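Local structure of tyrosine-protein phosphatase non-receptor type 18 (Homo sapiens, 2OC3) at residues E85-Y90 / F119-W124; D36-S41 / K270-R275; R202-S207 / Y285-H290. The protein dephosphorylates phosphotyrosine in proteins, notably autophosphorylated tyrosine kinases, through the catalytic phosphatase domain that makes up this chain. One frame throughout, in Å; residues are numbered along the deposited sequence. Where two conformers were deposited one is given.

In the fold
Three contacts hold loops and helices together around one catalytic phosphatase domain. Contacts 2 and 3 are neighbours, with centres about 19 Å apart: their helices 264-272 and 282-296 are consecutive in the chain, and Tyr285 of contact 3 lies against Ile37 of contact 2, modelled in two conformers. Both lie near the phosphate site. The side chain of Arg272 is about 5 Å from that of Gln280 and the side chain of Pro205 about 7 Å from that of Arg239, both substrate-binding by similarity. Contact 1, away from these sites, is centred about 28 Å from contact 2 and about 34 Å from contact 3, on the opposite side of the chain's centre from the latter.

Contact 1: E85-Y90 / F119-W124; sequences EGHSDY and FWRLVW
Arg121 starts with CG beside its backbone N and then bends at its third torsion (chi3 67°), which carries the guanidinium to Ser88 and lays it under the CB of His87. The CB of His87 points toward the arginine, and with CG beside the backbone N the imidazole leads away. The arrangement belongs to the classical tyrosine phosphatase fold: helix 116-125, which also packs Trp120 and Trp124 against strand 175-184 of the central sheet, reaches out through one arginine to the loop between strands 76-78 and 90-91.

The guanidinium grips a single carbonyl oxygen end-on. NH1 and NH2 of Arg121 each lie 2.9 Å from Ser88 O, with N-H...O angles of 143° and 147°. The oxygen sits in the guanidinium plane; seen from the carbonyl, NH1 is in plane and NH2 is tilted out of it. Over one face, His87 CB is centred on the group, 3.5 Å from Arg121 CZ; it is the methylene, not the ring, that packs over this face. The imidazole stays close enough, with His87 ND1 4.5 Å from Arg121 NH1, that the positive charge would probably disfavour protonation of the histidine.

The strongest polar partner of Arg121 is Asp118, one turn back on the same helix, which forms a salt bridge to NH1 and would offset the charge of this buried side chain. NH2 has a further bond to Leu81 O, so the guanidinium ties the loop down at two carbonyls and has little freedom to rotate. Beyond the gripped carbonyl the loop is shaped by an ST turn, in which Ser88 OG accepts from Tyr90 N at 3.0 Å.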
ATOM      1  N   GLU A  85      -6.170   8.695  25.754  1.00 23.62           N
ATOM      2  CA  GLU A  85      -5.809   7.560  26.598  1.00 20.12           C
ATOM      3  C   GLU A  85      -4.296   7.296  26.567  1.00 17.58           C
ATOM      4  O   GLU A  85      -3.813   6.287  27.097  1.00 25.78           O
ATOM      5  CB  GLU A  85      -6.610   6.322  26.179  1.00 24.60           C
ATOM      6  CG  GLU A  85      -8.137   6.576  26.088  1.00 28.40           C
ATOM      7  N   GLY A  86      -3.550   8.218  25.944  1.00 18.06           N
ATOM      8  CA  GLY A  86      -2.095   8.219  25.966  1.00 20.78           C
ATOM      9  C   GLY A  86      -1.366   7.509  24.835  1.00 17.73           C
ATOM     10  O   GLY A  86      -0.160   7.306  24.919  1.00 23.77           O
ATOM     11  N   HIS A  87      -2.092   7.120  23.787  1.00 15.70           N
ATOM     12  CA  HIS A  87      -1.429   6.480  22.654  1.00 15.42           C
ATOM     13  C   HIS A  87      -0.712   7.479  21.783  1.00 15.62           C
ATOM     14  O   HIS A  87      -1.203   8.566  21.524  1.00 15.92           O
ATOM     15  CB  HIS A  87      -2.434   5.701  21.815  1.00 16.64           C
ATOM     16  CG  HIS A  87      -3.053   4.554  22.555  1.00 16.98           C
ATOM     17  ND1 HIS A  87      -2.696   3.246  22.320  1.00 23.44           N
ATOM     18  CD2 HIS A  87      -3.983   4.522  23.538  1.00 18.35           C
ATOM     19  CE1 HIS A  87      -3.388   2.454  23.123  1.00 29.48           C
ATOM     20  NE2 HIS A  87      -4.171   3.204  23.876  1.00 21.47           N
ATOM     21  N   SER A  88       0.448   7.041  21.317  1.00 13.71           N
ATOM     22  CA  SER A  88       1.351   7.807  20.452  1.00 11.30           C
ATOM     23  C   SER A  88       0.748   8.113  19.073  1.00  9.74           C
ATOM     24  O   SER A  88      -0.102   7.368  18.559  1.00 11.51           O
ATOM     25  CB  SER A  88       2.608   6.964  20.231  1.00 17.14           C
ATOM     26  OG  SER A  88       3.396   7.346  19.115  1.00 15.41           O
ATOM     27  N   ASP A  89       1.196   9.195  18.458  1.00  9.47           N
ATOM     28  CA  ASP A  89       0.764   9.530  17.100  1.00  9.05           C
ATOM     29  C   ASP A  89       1.458   8.766  15.967  1.00  8.58           C
ATOM     30  O   ASP A  89       1.093   8.929  14.818  1.00  8.97           O
ATOM     31  CB  ASP A  89       0.833  11.032  16.847  1.00  8.08           C
ATOM     32  CG  ASP A  89       2.237  11.582  16.641  1.00  9.92           C
ATOM     33  OD1 ASP A  89       3.192  10.847  16.345  1.00 12.17           O
ATOM     34  OD2 ASP A  89       2.406  12.842  16.755  1.00 11.83           O
ATOM     35  N   TYR A  90       2.399   7.909  16.322  1.00  8.45           N
ATOM     36  CA  TYR A  90       3.331   7.368  15.355  1.00  8.70           C
ATOM     37  C   TYR A  90       2.915   5.995  14.792  1.00  8.04           C
ATOM     38  O   TYR A  90       2.598   5.065  15.518  1.00  8.46           O
ATOM     39  CB  TYR A  90       4.747   7.257  15.916  1.00  7.51           C
ATOM     40  CG  TYR A  90       5.695   6.744  14.890  1.00  5.70           C
ATOM     41  CD1 TYR A  90       6.247   7.588  13.918  1.00  7.15           C
ATOM     42  CD2 TYR A  90       5.974   5.404  14.811  1.00  7.02           C
ATOM     43  CE1 TYR A  90       7.105   7.134  12.945  1.00  9.24           C
ATOM     44  CE2 TYR A  90       6.896   4.920  13.826  1.00  8.04           C
ATOM     45  CZ  TYR A  90       7.438   5.791  12.895  1.00  7.42           C
ATOM     46  OH  TYR A  90       8.308   5.413  11.893  1.00  8.72           O
ATOM     47  N   PHE A 119      -1.977  -0.350  13.829  1.00  6.76           N
ATOM     48  CA  PHE A 119      -2.540  -0.661  12.528  1.00  8.41           C
ATOM     49  C   PHE A 119      -4.068  -0.529  12.526  1.00  7.36           C
ATOM     50  O   PHE A 119      -4.645   0.099  11.650  1.00  6.93           O
ATOM     51  CB  PHE A 119      -2.111  -2.070  12.098  1.00  8.39           C
ATOM     52  CG  PHE A 119      -2.635  -2.484  10.790  1.00  9.85           C
ATOM     53  CD1 PHE A 119      -1.930  -2.181   9.632  1.00 12.03           C
ATOM     54  CD2 PHE A 119      -3.786  -3.239  10.693  1.00 10.11           C
ATOM     55  CE1 PHE A 119      -2.392  -2.616   8.388  1.00 12.21           C
ATOM     56  CE2 PHE A 119      -4.264  -3.640   9.465  1.00 10.99           C
ATOM     57  CZ  PHE A 119      -3.572  -3.314   8.315  1.00 11.05           C
ATOM     58  N   TRP A 120      -4.716  -1.087  13.547  1.00  7.09           N
ATOM     59  CA  TRP A 120      -6.200  -0.943  13.618  1.00  8.42           C
ATOM     60  C   TRP A 120      -6.639   0.479  13.947  1.00  8.02           C
ATOM     61  O   TRP A 120      -7.640   0.942  13.439  1.00  7.69           O
ATOM     62  CB  TRP A 120      -6.817  -1.988  14.545  1.00  7.60           C
ATOM     63  CG  TRP A 120      -6.821  -3.350  13.906  1.00  7.84           C
ATOM     64  CD1 TRP A 120      -6.086  -4.439  14.275  1.00 13.16           C
ATOM     65  CD2 TRP A 120      -7.564  -3.735  12.746  1.00  7.04           C
ATOM     66  NE1 TRP A 120      -6.322  -5.469  13.404  1.00 13.06           N
ATOM     67  CE2 TRP A 120      -7.241  -5.089  12.476  1.00 10.77           C
ATOM     68  CE3 TRP A 120      -8.482  -3.095  11.924  1.00  8.21           C
ATOM     69  CZ2 TRP A 120      -7.804  -5.794  11.395  1.00  9.29           C
ATOM     70  CZ3 TRP A 120      -9.058  -3.817  10.870  1.00 10.82           C
ATOM     71  CH2 TRP A 120      -8.686  -5.138  10.619  1.00 10.61           C
ATOM     72  N   ARG A 121      -5.868   1.216  14.756  1.00  7.59           N
ATOM     73  CA  ARG A 121      -6.179   2.641  14.947  1.00  8.76           C
ATOM     74  C   ARG A 121      -6.173   3.404  13.614  1.00  7.50           C
ATOM     75  O   ARG A 121      -7.027   4.268  13.344  1.00  9.38           O
ATOM     76  CB  ARG A 121      -5.162   3.287  15.897  1.00  9.48           C
ATOM     77  CG  ARG A 121      -5.291   2.891  17.368  1.00  9.39           C
ATOM     78  CD  ARG A 121      -4.028   3.295  18.194  1.00 15.13           C
ATOM     79  NE  ARG A 121      -3.905   4.728  18.272  1.00 14.66           N
ATOM     80  CZ  ARG A 121      -2.764   5.428  18.339  1.00 11.37           C
ATOM     81  NH1 ARG A 121      -1.556   4.866  18.335  1.00 10.10           N
ATOM     82  NH2 ARG A 121      -2.878   6.726  18.449  1.00 13.38           N
ATOM     83  N   LEU A 122      -5.189   3.076  12.770  1.00  7.72           N
ATOM     84  CA  LEU A 122      -5.072   3.677  11.435  1.00  7.76           C
ATOM     85  C   LEU A 122      -6.322   3.338  10.624  1.00  8.04           C
ATOM     86  O   LEU A 122      -6.990   4.240  10.105  1.00  9.58           O
ATOM     87  CB  LEU A 122      -3.789   3.194  10.728  1.00  8.36           C
ATOM     88  CG  LEU A 122      -3.493   3.661   9.305  1.00 12.25           C
ATOM     89  CD1 LEU A 122      -2.007   3.428   9.005  1.00 13.46           C
ATOM     90  CD2 LEU A 122      -4.306   2.913   8.267  1.00 10.49           C
ATOM     91  N   VAL A 123      -6.643   2.039  10.535  1.00  7.34           N
ATOM     92  CA  VAL A 123      -7.776   1.610   9.725  1.00  8.87           C
ATOM     93  C   VAL A 123      -9.068   2.286  10.241  1.00  9.75           C
ATOM     94  O   VAL A 123      -9.883   2.788   9.464  1.00  8.82           O
ATOM     95  CB  VAL A 123      -7.874   0.081   9.764  1.00  8.52           C
ATOM     96  CG1 VAL A 123      -9.220  -0.386   9.191  1.00  8.68           C
ATOM     97  CG2 VAL A 123      -6.687  -0.532   9.032  1.00 10.14           C
ATOM     98  N   TRP A 124      -9.245   2.311  11.557  1.00  7.11           N
ATOM     99  CA  TRP A 124     -10.490   2.874  12.119  1.00  7.65           C
ATOM    100  C   TRP A 124     -10.564   4.396  11.929  1.00  8.59           C
ATOM    101  O   TRP A 124     -11.548   4.978  11.478  1.00  9.78           O
ATOM    102  CB  TRP A 124     -10.545   2.536  13.599  1.00  9.88           C
ATOM    103  CG  TRP A 124     -11.914   2.764  14.198  1.00 10.51           C
ATOM    104  CD1 TRP A 124     -12.385   3.921  14.756  1.00 11.01           C
ATOM    105  CD2 TRP A 124     -13.009   1.838  14.203  1.00  9.32           C
ATOM    106  NE1 TRP A 124     -13.693   3.771  15.123  1.00 10.90           N
ATOM    107  CE2 TRP A 124     -14.093   2.494  14.840  1.00  9.63           C
ATOM    108  CE3 TRP A 124     -13.171   0.522  13.779  1.00 10.48           C
ATOM    109  CZ2 TRP A 124     -15.330   1.886  15.004  1.00 12.31           C
ATOM    110  CZ3 TRP A 124     -14.408  -0.081  13.978  1.00 12.45           C
ATOM    111  CH2 TRP A 124     -15.459   0.611  14.580  1.00 13.84           C
TER

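Contact 2: D36-S41 / K270-R275; sequences DIQACS and KMRKQR
Ile37, on helix 29-47, points toward Arg272 and touches the aliphatic part of its side chain only loosely, CG2 lying 4.5 Å from Arg272 CG; Ile37, Gln38 and Ser41 are each described in one of two conformers. Gln38 starts out away from helix 264-272, but its chain bends at chi2 (-111°) and brings the amide back. Gln38 OE1 takes both end nitrogens of Arg272: NH2 at 3.0 Å from above the carbonyl plane and NH1 at 3.1 Å on an in-plane lone pair. The oxygen lies close to the guanidinium plane, while the amide stands almost upright to it, the two planes 85° apart. One turn on from Ile37, Ser41 rests its CB 4.0 Å from Arg272 CB. Its OG donates to Ile37 O at 2.9 Å, from the opposite face of that carbonyl to Ser41 N.

NH2 of Arg272 has its stronger partner in Val279 O, and NE bonds Ala278 O. Arg272 thus joins helix 29-47, near the N-terminus of the chain, to the Q-loop of classical tyrosine phosphatases, just before Gln280, a probable substrate-binding residue.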
ATOM      1  N   ASP A  36      17.089   6.432 -13.801  1.00 11.26           N
ATOM      2  CA  ASP A  36      16.798   7.857 -13.687  1.00 10.81           C
ATOM      3  C   ASP A  36      15.835   8.160 -12.536  1.00 10.48           C
ATOM      4  O   ASP A  36      15.961   9.170 -11.847  1.00 13.61           O
ATOM      5  CB  ASP A  36      16.236   8.406 -15.002  1.00 14.33           C
ATOM      6  CG  ASP A  36      17.280   8.486 -16.108  1.00 29.86           C
ATOM      7  OD1 ASP A  36      18.507   8.457 -15.819  1.00 26.86           O
ATOM      8  OD2 ASP A  36      16.855   8.571 -17.280  1.00 26.15           O
ATOM      9  N   ILE A  37      14.815   7.327 -12.376  1.00 11.57           N
ATOM     10  CA  ILE A  37      13.948   7.498 -11.215  0.50 11.90           C
ATOM     11  C   ILE A  37      14.762   7.426  -9.915  1.00  9.17           C
ATOM     12  O   ILE A  37      14.562   8.241  -9.024  1.00 11.14           O
ATOM     13  CB  ILE A  37      12.811   6.471 -11.156  0.50 14.60           C
ATOM     14  CG1 ILE A  37      11.866   6.643 -12.356  0.50 14.13           C
ATOM     15  CG2 ILE A  37      12.031   6.632  -9.851  0.50 11.23           C
ATOM     16  CD1 ILE A  37      10.859   5.522 -12.514  0.50 16.73           C
ATOM     17  N   GLN A  38      15.684   6.471  -9.825  1.00  9.86           N
ATOM     18  CA  GLN A  38      16.456   6.324  -8.605  1.00 10.25           C
ATOM     19  C   GLN A  38      17.337   7.548  -8.409  1.00  9.44           C
ATOM     20  O   GLN A  38      17.459   8.067  -7.318  1.00  9.56           O
ATOM     21  CB  GLN A  38      17.306   5.060  -8.666  0.50 11.78           C
ATOM     22  CG  GLN A  38      16.506   3.749  -8.716  0.50 10.29           C
ATOM     23  CD  GLN A  38      16.613   2.909  -7.447  0.50  6.85           C
ATOM     24  OE1 GLN A  38      15.980   3.185  -6.444  0.50 20.04           O
ATOM     25  NE2 GLN A  38      17.381   1.840  -7.527  0.50 13.38           N
ATOM     26  N   ALA A  39      17.921   8.048  -9.490  1.00  7.85           N
ATOM     27  CA  ALA A  39      18.807   9.213  -9.392  1.00  8.72           C
ATOM     28  C   ALA A  39      18.050  10.461  -8.987  1.00  9.63           C
ATOM     29  O   ALA A  39      18.502  11.201  -8.143  1.00 10.21           O
ATOM     30  CB  ALA A  39      19.556   9.481 -10.750  1.00 13.09           C
ATOM     31  N   CYS A  40      16.882  10.676  -9.575  1.00  8.44           N
ATOM     32  CA  CYS A  40      16.065  11.830  -9.253  1.00  8.99           C
ATOM     33  C   CYS A  40      15.507  11.766  -7.837  1.00  9.02           C
ATOM     34  O   CYS A  40      15.463  12.776  -7.128  1.00 10.66           O
ATOM     35  CB  CYS A  40      14.892  11.951 -10.245  1.00 12.22           C
ATOM     36  SG  CYS A  40      15.457  12.414 -11.949  1.00 16.63           S
ATOM     37  N   SER A  41      15.035  10.586  -7.440  1.00  9.19           N
ATOM     38  CA  SER A  41      14.499  10.502  -6.096  0.50 10.25           C
ATOM     39  C   SER A  41      15.609  10.670  -5.057  1.00  8.56           C
ATOM     40  O   SER A  41      15.375  11.315  -4.027  1.00 10.44           O
ATOM     41  CB  SER A  41      13.666   9.232  -5.895  0.50 17.41           C
ATOM     42  OG  SER A  41      14.431   8.071  -6.086  0.50 16.94           O
ATOM     43  N   LYS A 270       6.778  10.737  -8.490  1.00  8.76           N
ATOM     44  CA  LYS A 270       5.913  11.424  -7.509  1.00 10.79           C
ATOM     45  C   LYS A 270       5.569  10.566  -6.282  1.00  9.60           C
ATOM     46  O   LYS A 270       5.555  11.061  -5.170  1.00 10.65           O
ATOM     47  CB  LYS A 270       4.643  11.965  -8.189  1.00 10.71           C
ATOM     48  CG  LYS A 270       4.845  13.139  -9.131  1.00 25.97           C
ATOM     49  CD  LYS A 270       3.521  13.874  -9.421  1.00 29.74           C
ATOM     50  N   MET A 271       5.314   9.273  -6.490  1.00  9.19           N
ATOM     51  CA  MET A 271       5.061   8.304  -5.437  0.50  5.87           C
ATOM     52  C   MET A 271       6.268   8.206  -4.486  1.00  9.14           C
ATOM     53  O   MET A 271       6.140   8.153  -3.256  1.00 11.70           O
ATOM     54  CB  MET A 271       4.771   6.937  -6.073  0.50 14.31           C
ATOM     55  CG  MET A 271       3.446   6.867  -6.899  0.50  8.63           C
ATOM     56  SD  MET A 271       2.145   5.977  -6.038  0.50 15.14           S
ATOM     57  CE  MET A 271       3.155   4.631  -5.479  0.50  6.45           C
ATOM     58  N   ARG A 272       7.456   8.158  -5.105  1.00  8.50           N
ATOM     59  CA  ARG A 272       8.711   8.082  -4.316  1.00 10.67           C
ATOM     60  C   ARG A 272       8.945   9.273  -3.361  1.00 12.14           C
ATOM     61  O   ARG A 272       9.733   9.159  -2.393  1.00 12.15           O
ATOM     62  CB  ARG A 272       9.922   8.007  -5.244  1.00 10.44           C
ATOM     63  CG  ARG A 272      10.153   6.664  -5.812  1.00 16.77           C
ATOM     64  CD  ARG A 272      10.989   5.819  -4.895  1.00 23.30           C
ATOM     65  NE  ARG A 272      11.488   4.644  -5.601  1.00 18.89           N
ATOM     66  CZ  ARG A 272      12.757   4.377  -5.865  1.00 14.46           C
ATOM     67  NH1 ARG A 272      13.753   5.201  -5.538  1.00 16.30           N
ATOM     68  NH2 ARG A 272      13.024   3.251  -6.475  1.00 22.62           N
ATOM     69  N   LYS A 273       8.337  10.420  -3.643  1.00  9.52           N
ATOM     70  CA  LYS A 273       8.444  11.617  -2.807  1.00 10.87           C
ATOM     71  C   LYS A 273       7.418  11.601  -1.687  1.00  9.92           C
ATOM     72  O   LYS A 273       7.380  12.526  -0.907  1.00 12.12           O
ATOM     73  CB  LYS A 273       8.290  12.885  -3.647  1.00 11.08           C
ATOM     74  CG  LYS A 273       9.431  12.975  -4.657  1.00 15.39           C
ATOM     75  CD  LYS A 273       9.390  14.229  -5.514  1.00 17.13           C
ATOM     76  CE  LYS A 273      10.516  14.205  -6.552  1.00 17.86           C
ATOM     77  NZ  LYS A 273      10.416  15.392  -7.453  1.00 24.55           N
ATOM     78  N   GLN A 274       6.576  10.558  -1.627  1.00  7.56           N
ATOM     79  CA  GLN A 274       5.524  10.438  -0.615  1.00  7.19           C
ATOM     80  C   GLN A 274       5.655   9.231   0.324  1.00  6.91           C
ATOM     81  O   GLN A 274       5.383   9.311   1.510  1.00  8.22           O
ATOM     82  CB  GLN A 274       4.161  10.393  -1.302  1.00  7.10           C
ATOM     83  CG  GLN A 274       3.875  11.712  -2.060  1.00  8.75           C
ATOM     84  CD  GLN A 274       2.616  11.609  -2.892  1.00  7.96           C
ATOM     85  OE1 GLN A 274       1.538  11.806  -2.375  1.00  8.70           O
ATOM     86  NE2 GLN A 274       2.748  11.293  -4.152  1.00 10.44           N
ATOM     87  N   ARG A 275       6.142   8.105  -0.221  1.00  9.81           N
ATOM     88  CA  ARG A 275       6.488   6.904   0.548  1.00  7.00           C
ATOM     89  C   ARG A 275       7.873   6.438   0.111  1.00  8.19           C
ATOM     90  O   ARG A 275       8.133   6.304  -1.075  1.00 10.04           O
ATOM     91  CB  ARG A 275       5.470   5.816   0.279  1.00  8.73           C
ATOM     92  CG  ARG A 275       5.705   4.487   1.030  1.00  9.76           C
ATOM     93  CD  ARG A 275       5.421   4.562   2.519  1.00  7.45           C
ATOM     94  NE  ARG A 275       5.870   3.338   3.204  1.00  8.22           N
ATOM     95  CZ  ARG A 275       6.095   3.242   4.514  1.00  9.14           C
ATOM     96  NH1 ARG A 275       6.035   4.283   5.329  1.00  7.13           N
ATOM     97  NH2 ARG A 275       6.461   2.073   5.032  1.00  9.72           N
TER

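Contact 3: R202-S207 / Y285-H290; sequences RGVPSS and YRFLYH
The irregular chain through Val204 and Pro205 passes alongside helix 282-296, coming nearest where the CA atoms of Val204 and Phe287 are 6.9 Å apart. This segment is the C-terminal half of the WPD loop of the classical tyrosine phosphatases, just after Asp201, a substrate-binding residue by similarity; the contact packs the later part of that loop on helix 282-296.

Phe287 carries the packing. With CG anti to the backbone N (chi1 -177°), its ring extends from the helix beneath the loop, and two consecutive residues cover the same face toward opposite ends. Val204 takes the base: its CB is 4.0 Å from Phe287 CG, and its CG2 is 4.0 Å from Phe287 CD1. Pro205 takes the far end, crossing the phenylalanine at about a right angle. Its CD makes a CH-pi contact, 4.0 Å from the centroid of the Phe287 ring and 22° off the ring normal, while Pro205 CG lies 3.8 Å from Phe287 CZ.

Pro205 also touches Trp199 and Pro200, earlier in the same loop. Replacing Phe287 with an alanine is likely to open a gap under Val204 and Pro205, leaving the proline ring without its aromatic floor and the end of the loop freer to move. No hydrogen bond joins the two segments; polar Ser207 instead turns its OG to Asp209 at the start of helix 209-222. Its carbonyl meets the edge of the aromatic ring, with Ser207 O in the ring plane, 3.8 Å from Phe287 CE1.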
ATOM      1  N   ARG A 202      11.969 -13.870  -4.978  1.00 19.52           N
ATOM      2  CA  ARG A 202      12.787 -13.191  -5.985  1.00 24.67           C
ATOM      3  C   ARG A 202      11.978 -12.977  -7.256  1.00 27.95           C
ATOM      4  O   ARG A 202      11.336 -13.907  -7.766  1.00 26.17           O
ATOM      5  CB  ARG A 202      14.046 -14.006  -6.319  1.00 31.05           C
ATOM      6  N   GLY A 203      12.022 -11.745  -7.755  1.00 28.55           N
ATOM      7  CA  GLY A 203      11.342 -11.365  -8.981  1.00 31.38           C
ATOM      8  C   GLY A 203       9.921 -10.897  -8.730  1.00 20.13           C
ATOM      9  O   GLY A 203       9.589 -10.413  -7.674  1.00 22.01           O
ATOM     10  N   VAL A 204       9.093 -11.043  -9.750  1.00 18.58           N
ATOM     11  CA  VAL A 204       7.714 -10.551  -9.755  1.00 16.60           C
ATOM     12  C   VAL A 204       6.806 -11.683 -10.242  1.00 14.72           C
ATOM     13  O   VAL A 204       7.275 -12.705 -10.737  1.00 14.38           O
ATOM     14  CB  VAL A 204       7.570  -9.334 -10.703  1.00 14.84           C
ATOM     15  CG1 VAL A 204       8.424  -8.170 -10.197  1.00 20.33           C
ATOM     16  CG2 VAL A 204       7.942  -9.736 -12.125  1.00 15.57           C
ATOM     17  N   PRO A 205       5.478 -11.526 -10.065  1.00 12.84           N
ATOM     18  CA  PRO A 205       4.542 -12.532 -10.560  1.00 13.28           C
ATOM     19  C   PRO A 205       4.701 -12.854 -12.041  1.00 15.85           C
ATOM     20  O   PRO A 205       5.170 -11.999 -12.793  1.00 15.33           O
ATOM     21  CB  PRO A 205       3.200 -11.876 -10.312  1.00 12.39           C
ATOM     22  CG  PRO A 205       3.418 -11.058  -9.096  1.00 12.77           C
ATOM     23  CD  PRO A 205       4.770 -10.454  -9.343  1.00 13.85           C
ATOM     24  N   SER A 206       4.278 -14.063 -12.410  1.00 15.38           N
ATOM     25  CA  SER A 206       4.402 -14.576 -13.774  0.75 17.06           C
ATOM     26  C   SER A 206       3.660 -13.732 -14.808  1.00 16.74           C
ATOM     27  O   SER A 206       4.055 -13.681 -15.972  1.00 17.25           O
ATOM     28  CB  SER A 206       3.916 -16.027 -13.841  0.75 15.25           C
ATOM     29  OG  SER A 206       2.605 -16.181 -13.323  0.75 22.03           O
ATOM     30  N   SER A 207       2.561 -13.101 -14.398  1.00 12.00           N
ATOM     31  CA  SER A 207       1.796 -12.195 -15.253  1.00 11.38           C
ATOM     32  C   SER A 207       1.035 -11.192 -14.378  1.00 13.10           C
ATOM     33  O   SER A 207       0.882 -11.439 -13.192  1.00 11.97           O
ATOM     34  CB  SER A 207       0.827 -12.975 -16.121  1.00 14.31           C
ATOM     35  OG  SER A 207      -0.367 -13.282 -15.439  1.00 18.35           O
ATOM     36  N   TYR A 285       9.485  -2.182 -11.649  1.00 10.13           N
ATOM     37  CA  TYR A 285       9.168  -1.127 -12.607  1.00 10.80           C
ATOM     38  C   TYR A 285       8.781  -1.728 -13.958  1.00 10.08           C
ATOM     39  O   TYR A 285       7.834  -1.290 -14.579  1.00 11.30           O
ATOM     40  CB  TYR A 285      10.359  -0.157 -12.761  1.00 10.06           C
ATOM     41  CG  TYR A 285      10.074   1.108 -13.534  1.00 10.57           C
ATOM     42  CD1 TYR A 285       9.301   2.123 -12.968  1.00 11.94           C
ATOM     43  CD2 TYR A 285      10.589   1.318 -14.819  1.00 11.30           C
ATOM     44  CE1 TYR A 285       9.017   3.281 -13.640  1.00 14.77           C
ATOM     45  CE2 TYR A 285      10.343   2.511 -15.489  1.00 13.48           C
ATOM     46  CZ  TYR A 285       9.535   3.486 -14.888  1.00 18.48           C
ATOM     47  OH  TYR A 285       9.263   4.680 -15.514  1.00 20.70           O
ATOM     48  N   ARG A 286       9.501  -2.763 -14.389  1.00 11.63           N
ATOM     49  CA  ARG A 286       9.156  -3.447 -15.646  1.00 12.17           C
ATOM     50  C   ARG A 286       7.768  -4.109 -15.513  1.00 12.88           C
ATOM     51  O   ARG A 286       6.952  -4.034 -16.448  1.00 13.93           O
ATOM     52  CB  ARG A 286      10.212  -4.483 -16.017  1.00 16.11           C
ATOM     53  CG  ARG A 286      11.529  -3.944 -16.513  1.00 25.98           C
ATOM     54  CD  ARG A 286      12.490  -5.106 -16.916  1.00 25.73           C
ATOM     55  NE  ARG A 286      13.795  -4.587 -17.353  1.00 26.99           N
ATOM     56  CZ  ARG A 286      14.030  -4.048 -18.547  1.00 38.25           C
ATOM     57  NH1 ARG A 286      13.061  -3.968 -19.456  1.00 31.19           N
ATOM     58  NH2 ARG A 286      15.248  -3.589 -18.840  1.00 47.65           N
ATOM     59  N   PHE A 287       7.510  -4.769 -14.377  1.00 11.10           N
ATOM     60  CA  PHE A 287       6.198  -5.397 -14.111  1.00 10.81           C
ATOM     61  C   PHE A 287       5.062  -4.361 -14.166  1.00 12.71           C
ATOM     62  O   PHE A 287       3.965  -4.615 -14.735  1.00 12.59           O
ATOM     63  CB  PHE A 287       6.237  -6.081 -12.775  1.00 11.13           C
ATOM     64  CG  PHE A 287       4.971  -6.819 -12.404  1.00 11.81           C
ATOM     65  CD1 PHE A 287       4.545  -7.915 -13.127  1.00 14.19           C
ATOM     66  CD2 PHE A 287       4.281  -6.490 -11.252  1.00 12.53           C
ATOM     67  CE1 PHE A 287       3.419  -8.605 -12.726  1.00 12.31           C
ATOM     68  CE2 PHE A 287       3.162  -7.206 -10.858  1.00 14.11           C
ATOM     69  CZ  PHE A 287       2.743  -8.250 -11.608  1.00 13.63           C
ATOM     70  N   LEU A 288       5.311  -3.183 -13.596  1.00 12.31           N
ATOM     71  CA  LEU A 288       4.354  -2.106 -13.632  1.00 11.49           C
ATOM     72  C   LEU A 288       4.095  -1.679 -15.087  1.00 11.86           C
ATOM     73  O   LEU A 288       2.937  -1.483 -15.492  1.00 13.90           O
ATOM     74  CB  LEU A 288       4.916  -0.957 -12.760  1.00 14.22           C
ATOM     75  CG  LEU A 288       4.142   0.343 -12.736  1.00 14.78           C
ATOM     76  CD1 LEU A 288       2.726   0.157 -12.085  1.00 14.30           C
ATOM     77  CD2 LEU A 288       4.981   1.400 -11.996  1.00 16.32           C
ATOM     78  N   TYR A 289       5.143  -1.514 -15.892  1.00 13.15           N
ATOM     79  CA  TYR A 289       4.996  -1.267 -17.312  1.00 13.68           C
ATOM     80  C   TYR A 289       4.165  -2.310 -18.032  1.00 13.10           C
ATOM     81  O   TYR A 289       3.288  -1.958 -18.795  1.00 18.37           O
ATOM     82  CB  TYR A 289       6.357  -1.094 -18.018  1.00 17.18           C
ATOM     83  CG  TYR A 289       6.696   0.345 -18.327  1.00 19.84           C
ATOM     84  CD1 TYR A 289       7.408   1.107 -17.413  1.00 18.98           C
ATOM     85  CD2 TYR A 289       6.278   0.951 -19.501  1.00 20.23           C
ATOM     86  CE1 TYR A 289       7.714   2.422 -17.659  1.00 24.43           C
ATOM     87  CE2 TYR A 289       6.610   2.296 -19.781  1.00 23.03           C
ATOM     88  CZ  TYR A 289       7.325   3.019 -18.833  1.00 21.15           C
ATOM     89  OH  TYR A 289       7.670   4.339 -19.021  1.00 21.96           O
ATOM     90  N   HIS A 290       4.410  -3.581 -17.743  1.00 12.40           N
ATOM     91  CA  HIS A 290       3.662  -4.684 -18.339  1.00 12.23           C
ATOM     92  C   HIS A 290       2.169  -4.561 -17.988  1.00 16.51           C
ATOM     93  O   HIS A 290       1.272  -4.720 -18.849  1.00 15.39           O
ATOM     94  CB  HIS A 290       4.209  -6.008 -17.802  1.00 16.60           C
ATOM     95  CG  HIS A 290       3.671  -7.241 -18.468  1.00 23.91           C
ATOM     96  ND1 HIS A 290       2.709  -7.226 -19.457  1.00 38.14           N
ATOM     97  CD2 HIS A 290       3.974  -8.543 -18.261  1.00 23.70           C
ATOM     98  CE1 HIS A 290       2.457  -8.467 -19.841  1.00 27.93           C
ATOM     99  NE2 HIS A 290       3.208  -9.285 -19.129  1.00 29.69           N
TER